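Local coordinates for aromatic amino acid aminotransferase I (Candida albicans WO-1, PDB 6HNU), which probably catalyses pyridoxal-phosphate-dependent transfer of the amino group from aromatic L-amino acids to 2-oxoglutarate, giving aromatic oxo-acids and L-glutamate, at residues B[223-226]-B[227-230]; B[362-365]-B[366-370]; B[373-377]-B[378-382]. All blocks are in the same frame, centred on the assembly; numbering follows the deposited sequence. Where two conformers were deposited one is given.

How the contacts relate
From the N terminus, contact 1 comes first. It lies where the loop after strand 209-212 turns into helix 226-239, next to the large mixed sheet. Contact 2 follows within the long helix 334-377. Contact 3 is at the end of that same helix, where the chain leaves for strand 383-384 of the small antiparallel sheet. All three are local. None closes a long loop, and they run in series without nesting or crossing. The centres of contacts 2 and 3 are about 17 Å apart, and both use helix 334-377. Contact 1 does not touch contact 2, its nearest atoms lying about 9 Å away.

Contact 1 of 3, residues B[223-226]-B[227-230]; sequences SLSA and ERRK
Ser225 O accepts a hydrogen bond from Arg229 N at 2.9 Å, and Ala226 O accepts one from Lys230 N at 3.1 Å. Residues 223-225 arrive with extended backbone angles, and the chain turns helical at Ala226. Ser225 is the N-cap. Its OG accepts a hydrogen bond from Arg228 N at 3.0 Å, with an N-H...O angle of 162°. A chi1 of 73° sets OG between the backbone N and the carbonyl carbon, where it can reach the amide of the first turn.

Arg229 reaches back past the cap. Its chain is extended from CG to NE, and NE donates to Leu224 O at 2.8 Å. This bond is nearly straight, yet NE sits above the carbonyl plane, 43° out of it. Beside it, Leu224 CB rests on Arg229 CG at 3.8 Å. The same guanidinium gives NH2 to Thr215 OG1 and NH1 to Pro281 O, so all three of its nitrogens are held in a buried place. Arg228 goes another way. Leu224 CD2 touches its CD at 3.9 Å, the two side chains crossing at about a right angle, and its NH1 goes on to a salt bridge with Asp186.

This is a serine N-cap at the start of helix 226-239, the helix of a beta-alpha-beta crossover between the adjacent parallel strands 209-212 and 242-246 of the large mixed sheet of this aminotransferase.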
# COMPACT_ATOMS: atom_id res chain seq x y z
N SER B 223 28.87 5.78 1.68
CA SER B 223 28.03 6.44 2.71
C SER B 223 28.52 7.86 2.87
O SER B 223 29.76 8.04 3.00
CB SER B 223 28.07 5.71 4.05
OG SER B 223 27.77 4.34 3.94
N LEU B 224 27.65 8.86 2.80
CA LEU B 224 28.13 10.25 2.98
C LEU B 224 28.66 10.43 4.39
O LEU B 224 27.97 10.05 5.37
CB LEU B 224 27.00 11.23 2.70
CG LEU B 224 26.61 11.32 1.23
CD1 LEU B 224 25.35 12.17 1.10
CD2 LEU B 224 27.74 11.91 0.42
N SER B 225 29.88 10.96 4.49
CA SER B 225 30.53 11.35 5.77
C SER B 225 29.69 12.42 6.47
O SER B 225 28.90 13.16 5.82
CB SER B 225 31.93 11.86 5.49
OG SER B 225 31.85 13.15 4.88
N ALA B 226 29.87 12.55 7.79
CA ALA B 226 29.22 13.62 8.57
C ALA B 226 29.56 14.97 7.94
O ALA B 226 28.68 15.85 7.87
CB ALA B 226 29.70 13.53 10.01
N GLU B 227 30.78 15.13 7.45
CA GLU B 227 31.24 16.41 6.86
C GLU B 227 30.47 16.66 5.55
O GLU B 227 30.05 17.79 5.34
CB GLU B 227 32.76 16.33 6.61
CG GLU B 227 33.63 16.20 7.85
CD GLU B 227 33.57 14.90 8.65
OE1 GLU B 227 33.35 13.84 8.08
OE2 GLU B 227 33.76 14.97 9.88
N ARG B 228 30.31 15.68 4.68
CA ARG B 228 29.59 15.92 3.41
C ARG B 228 28.10 16.16 3.69
O ARG B 228 27.48 16.98 3.01
CB ARG B 228 29.81 14.75 2.48
CG ARG B 228 31.19 14.73 1.85
CD ARG B 228 31.15 13.86 0.61
NE ARG B 228 32.49 13.74 0.09
CZ ARG B 228 32.84 13.12 -1.03
NH1 ARG B 228 31.94 12.48 -1.77
NH2 ARG B 228 34.12 13.06 -1.34
N ARG B 229 27.55 15.54 4.73
CA ARG B 229 26.12 15.72 5.07
C ARG B 229 25.90 17.18 5.47
O ARG B 229 24.91 17.83 5.00
CB ARG B 229 25.68 14.68 6.11
CG ARG B 229 25.68 13.25 5.60
CD ARG B 229 25.33 12.26 6.72
NE ARG B 229 25.46 10.91 6.21
CZ ARG B 229 24.56 9.93 6.31
NH1 ARG B 229 23.52 10.02 7.12
NH2 ARG B 229 24.80 8.79 5.69
N LYS B 230 26.79 17.72 6.31
CA LYS B 230 26.74 19.12 6.76
C LYS B 230 26.74 20.02 5.53
O LYS B 230 25.92 20.93 5.45
CB LYS B 230 27.89 19.42 7.73
CG LYS B 230 27.70 18.81 9.11
CD LYS B 230 28.96 18.87 10.00
CE LYS B 230 28.98 17.76 11.03
NZ LYS B 230 30.33 17.60 11.65

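Contact 2 of 3, residues B[362-365]-B[366-370]; sequences EYTH and KRDVA
Val369 CG2 lies over one face of the His365 ring, 4.0 Å from the ring centroid and 30° off its normal. This is a CH-pi contact, closest at His365 CE1. With chi1 of His365 at 179°, CG lies opposite the backbone N, and the ring is carried toward the next turn. Water 1 donates to Asp368 OD2 at 2.9 Å. Its 2.5 Å approach to His365 ND1 is shorter than usual, so that leg is doubtful and its direction undecided.

On the neighbouring flank, Thr364 CG2 is 3.6 Å from Arg367 NH1 and 3.9 Å from Asp368 OD2. The three side chains point the same way. Arg367 bends at chi2 and chi3 and turns its NE and NH1 onto one oxygen, Asp368 OD1, each at 2.8 Å and from the same face of the carboxylate. This side-on salt bridge fixes both groups. The backbone beneath is regular alpha helix, part of 334-377, the long helix that joins the large and small domains in this family.

Farther out, Thr364 OG1 bonds to Arg360 O and Glu255 N. Arg367 NH1 also donates to Glu255 O, and its NH2 to Pro388 O, so loops hold the guanidinium from outside. Lys366 runs beside Glu362 O, with CG 3.4 Å from it. A bend at chi4 turns NZ to a weak hydrogen bond with Tyr52 OH of the second subunit. Leu49 of that subunit packs on Tyr363 and Lys366, while helix 471-489 touches His365 and Val369 through Leu471 and Val475.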
# COMPACT_ATOMS: atom_id res chain seq x y z
N GLU B 362 27.02 -8.89 12.40
CA GLU B 362 26.88 -9.86 11.28
C GLU B 362 27.30 -9.22 9.95
O GLU B 362 28.06 -9.89 9.20
CB GLU B 362 25.44 -10.33 11.08
CG GLU B 362 24.86 -11.05 12.26
CD GLU B 362 25.53 -12.38 12.53
OE1 GLU B 362 25.98 -13.02 11.55
OE2 GLU B 362 25.56 -12.77 13.71
N TYR B 363 26.79 -8.03 9.62
CA TYR B 363 27.16 -7.31 8.37
C TYR B 363 28.65 -6.95 8.37
O TYR B 363 29.26 -7.14 7.28
CB TYR B 363 26.27 -6.09 8.11
CG TYR B 363 25.01 -6.50 7.39
CD1 TYR B 363 23.99 -7.13 8.04
CD2 TYR B 363 24.89 -6.35 6.01
CE1 TYR B 363 22.85 -7.56 7.40
CE2 TYR B 363 23.76 -6.77 5.34
CZ TYR B 363 22.72 -7.35 6.03
OH TYR B 363 21.60 -7.82 5.42
N THR B 364 29.22 -6.47 9.47
CA THR B 364 30.68 -6.18 9.59
C THR B 364 31.49 -7.38 9.11
O THR B 364 32.40 -7.20 8.27
CB THR B 364 31.06 -5.78 11.02
OG1 THR B 364 30.45 -4.51 11.30
CG2 THR B 364 32.56 -5.69 11.20
N HIS B 365 31.12 -8.58 9.55
CA HIS B 365 31.88 -9.81 9.21
C HIS B 365 31.73 -10.11 7.71
O HIS B 365 32.78 -10.40 7.06
CB HIS B 365 31.49 -10.99 10.10
CG HIS B 365 32.24 -12.23 9.73
ND1 HIS B 365 33.62 -12.27 9.73
CD2 HIS B 365 31.81 -13.44 9.31
CE1 HIS B 365 34.01 -13.46 9.31
NE2 HIS B 365 32.92 -14.19 9.04
N LYS B 366 30.50 -10.04 7.17
CA LYS B 366 30.21 -10.28 5.73
C LYS B 366 31.06 -9.35 4.88
O LYS B 366 31.66 -9.85 3.91
CB LYS B 366 28.74 -10.04 5.38
CG LYS B 366 27.77 -11.03 5.99
CD LYS B 366 26.34 -10.70 5.64
CE LYS B 366 25.35 -11.43 6.52
NZ LYS B 366 25.45 -12.89 6.37
N ARG B 367 31.09 -8.07 5.22
CA ARG B 367 31.88 -7.03 4.53
C ARG B 367 33.38 -7.36 4.58
O ARG B 367 34.08 -7.22 3.52
CB ARG B 367 31.57 -5.67 5.15
CG ARG B 367 32.31 -4.51 4.50
CD ARG B 367 33.78 -4.34 4.84
NE ARG B 367 34.07 -4.54 6.27
CZ ARG B 367 33.87 -3.64 7.22
NH1 ARG B 367 34.20 -3.91 8.48
NH2 ARG B 367 33.38 -2.45 6.91
N ASP B 368 33.90 -7.80 5.74
CA ASP B 368 35.35 -8.10 5.87
C ASP B 368 35.70 -9.25 4.92
O ASP B 368 36.74 -9.15 4.24
CB ASP B 368 35.71 -8.51 7.30
CG ASP B 368 35.56 -7.39 8.30
OD1 ASP B 368 35.64 -6.20 7.89
OD2 ASP B 368 35.38 -7.73 9.49
N VAL B 369 34.85 -10.26 4.84
CA VAL B 369 35.10 -11.48 4.02
C VAL B 369 35.06 -11.10 2.54
O VAL B 369 35.96 -11.53 1.76
CB VAL B 369 34.11 -12.59 4.40
CG1 VAL B 369 34.03 -13.70 3.35
CG2 VAL B 369 34.47 -13.15 5.77
N ALA B 370 34.06 -10.30 2.15
CA ALA B 370 33.91 -9.78 0.77
C ALA B 370 35.17 -9.01 0.36
O ALA B 370 35.72 -9.35 -0.69
CB ALA B 370 32.69 -8.91 0.66
O HOH W 1 35.23 -10.53 10.37

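Contact 3 of 3, residues B[373-377]-B[378-382]; sequences ALDQF and VPKEV
Lys380 reaches back across the chain to Asp375 at the C-terminal end of helix 334-377. Here the polypeptide leaves the long helix for the small-domain antiparallel sheet, and Val378 is the first residue to depart from helical angles.

From CB the Lys380 chain runs straight through CG and CD to CE. CE passes 3.4 Å from Asp375 O and lies near OD1 of the same residue. A turn at chi4 (-69°) then brings NZ up against two oxygens of Asp375. It forms a salt bridge with Asp375 OD1 at 2.6 Å, on the anti side of the carboxylate and 32° out of its plane. It also donates to Asp375 O at 3.1 Å, in the carbonyl plane and on a lone pair. The partial negative charge at the helix's C-terminal end would probably favour the ammonium group there. The other carboxylate oxygen, Asp375 OD2, forms a long, weak ion pair with Lys259 NZ.

The last turn closes with Val378 N donating to Leu374 O. The side chains of these two residues lie side by side, Leu374 CD2 touching Val378 CG2 at 4.0 Å, and both face Val396 of strand 393-399. Phe377 packs instead on Val475 and Glu479 of helix 471-489. Water 2 sits within hydrogen-bonding range of Leu374 O and Val378 O, and accepts from Lys380 NZ at 3.1 Å.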
# COMPACT_ATOMS: atom_id res chain seq x y z
N ALA B 373 38.38 -10.83 0.06
CA ALA B 373 38.37 -11.62 -1.18
C ALA B 373 38.65 -10.68 -2.38
O ALA B 373 39.50 -11.05 -3.22
CB ALA B 373 37.11 -12.43 -1.28
N LEU B 374 38.07 -9.47 -2.43
CA LEU B 374 38.38 -8.50 -3.51
C LEU B 374 39.90 -8.25 -3.53
O LEU B 374 40.52 -8.25 -4.62
CB LEU B 374 37.64 -7.17 -3.31
CG LEU B 374 36.14 -7.15 -3.57
CD1 LEU B 374 35.65 -5.71 -3.54
CD2 LEU B 374 35.76 -7.83 -4.90
N ASP B 375 40.48 -7.98 -2.36
CA ASP B 375 41.91 -7.59 -2.23
C ASP B 375 42.79 -8.72 -2.79
O ASP B 375 43.80 -8.43 -3.49
CB ASP B 375 42.24 -7.31 -0.77
CG ASP B 375 43.67 -6.89 -0.54
OD1 ASP B 375 44.16 -6.01 -1.28
OD2 ASP B 375 44.27 -7.45 0.39
N GLN B 376 42.40 -9.95 -2.50
CA GLN B 376 43.17 -11.17 -2.81
C GLN B 376 43.07 -11.48 -4.31
O GLN B 376 44.10 -11.85 -4.89
CB GLN B 376 42.58 -12.30 -1.98
CG GLN B 376 43.35 -13.60 -2.00
CD GLN B 376 42.59 -14.63 -1.20
OE1 GLN B 376 42.49 -15.79 -1.59
NE2 GLN B 376 42.03 -14.21 -0.07
N PHE B 377 41.86 -11.41 -4.89
CA PHE B 377 41.52 -12.13 -6.14
C PHE B 377 41.46 -11.19 -7.34
O PHE B 377 41.63 -11.69 -8.47
CB PHE B 377 40.22 -12.90 -5.97
CG PHE B 377 40.35 -14.13 -5.12
CD1 PHE B 377 41.24 -15.13 -5.46
CD2 PHE B 377 39.56 -14.30 -3.99
CE1 PHE B 377 41.35 -16.28 -4.69
CE2 PHE B 377 39.69 -15.44 -3.21
CZ PHE B 377 40.57 -16.43 -3.57
N VAL B 378 41.24 -9.90 -7.14
CA VAL B 378 40.98 -8.97 -8.27
C VAL B 378 42.27 -8.28 -8.63
O VAL B 378 42.88 -7.61 -7.80
CB VAL B 378 39.86 -7.96 -7.98
CG1 VAL B 378 39.63 -7.09 -9.20
CG2 VAL B 378 38.56 -8.64 -7.57
N PRO B 379 42.73 -8.41 -9.90
CA PRO B 379 43.95 -7.75 -10.33
C PRO B 379 43.95 -6.23 -10.18
O PRO B 379 43.12 -5.56 -10.75
CB PRO B 379 44.12 -8.11 -11.82
CG PRO B 379 42.84 -8.83 -12.21
CD PRO B 379 42.14 -9.26 -10.94
N LYS B 380 44.99 -5.72 -9.50
CA LYS B 380 45.06 -4.32 -9.03
C LYS B 380 45.51 -3.36 -10.13
O LYS B 380 45.19 -2.15 -9.99
CB LYS B 380 45.98 -4.28 -7.81
CG LYS B 380 45.53 -5.18 -6.67
CD LYS B 380 46.45 -5.11 -5.46
CE LYS B 380 45.99 -6.02 -4.35
NZ LYS B 380 44.73 -5.50 -3.76
N GLU B 381 46.19 -3.86 -11.18
CA GLU B 381 46.70 -3.00 -12.28
C GLU B 381 45.53 -2.31 -12.98
O GLU B 381 45.78 -1.28 -13.59
CB GLU B 381 47.44 -3.73 -13.41
CG GLU B 381 48.53 -4.68 -12.95
CD GLU B 381 48.00 -5.98 -12.39
OE1 GLU B 381 48.46 -7.06 -12.84
OE2 GLU B 381 47.14 -5.92 -11.49
N VAL B 382 44.33 -2.90 -12.95
CA VAL B 382 43.17 -2.36 -13.73
C VAL B 382 41.93 -2.15 -12.84
O VAL B 382 40.84 -1.88 -13.41
CB VAL B 382 42.83 -3.24 -14.94
CG1 VAL B 382 43.96 -3.27 -15.95
CG2 VAL B 382 42.43 -4.64 -14.53
O HOH W 2 42.42 -6.38 -5.56
O HOH W 3 44.72 -8.99 -5.84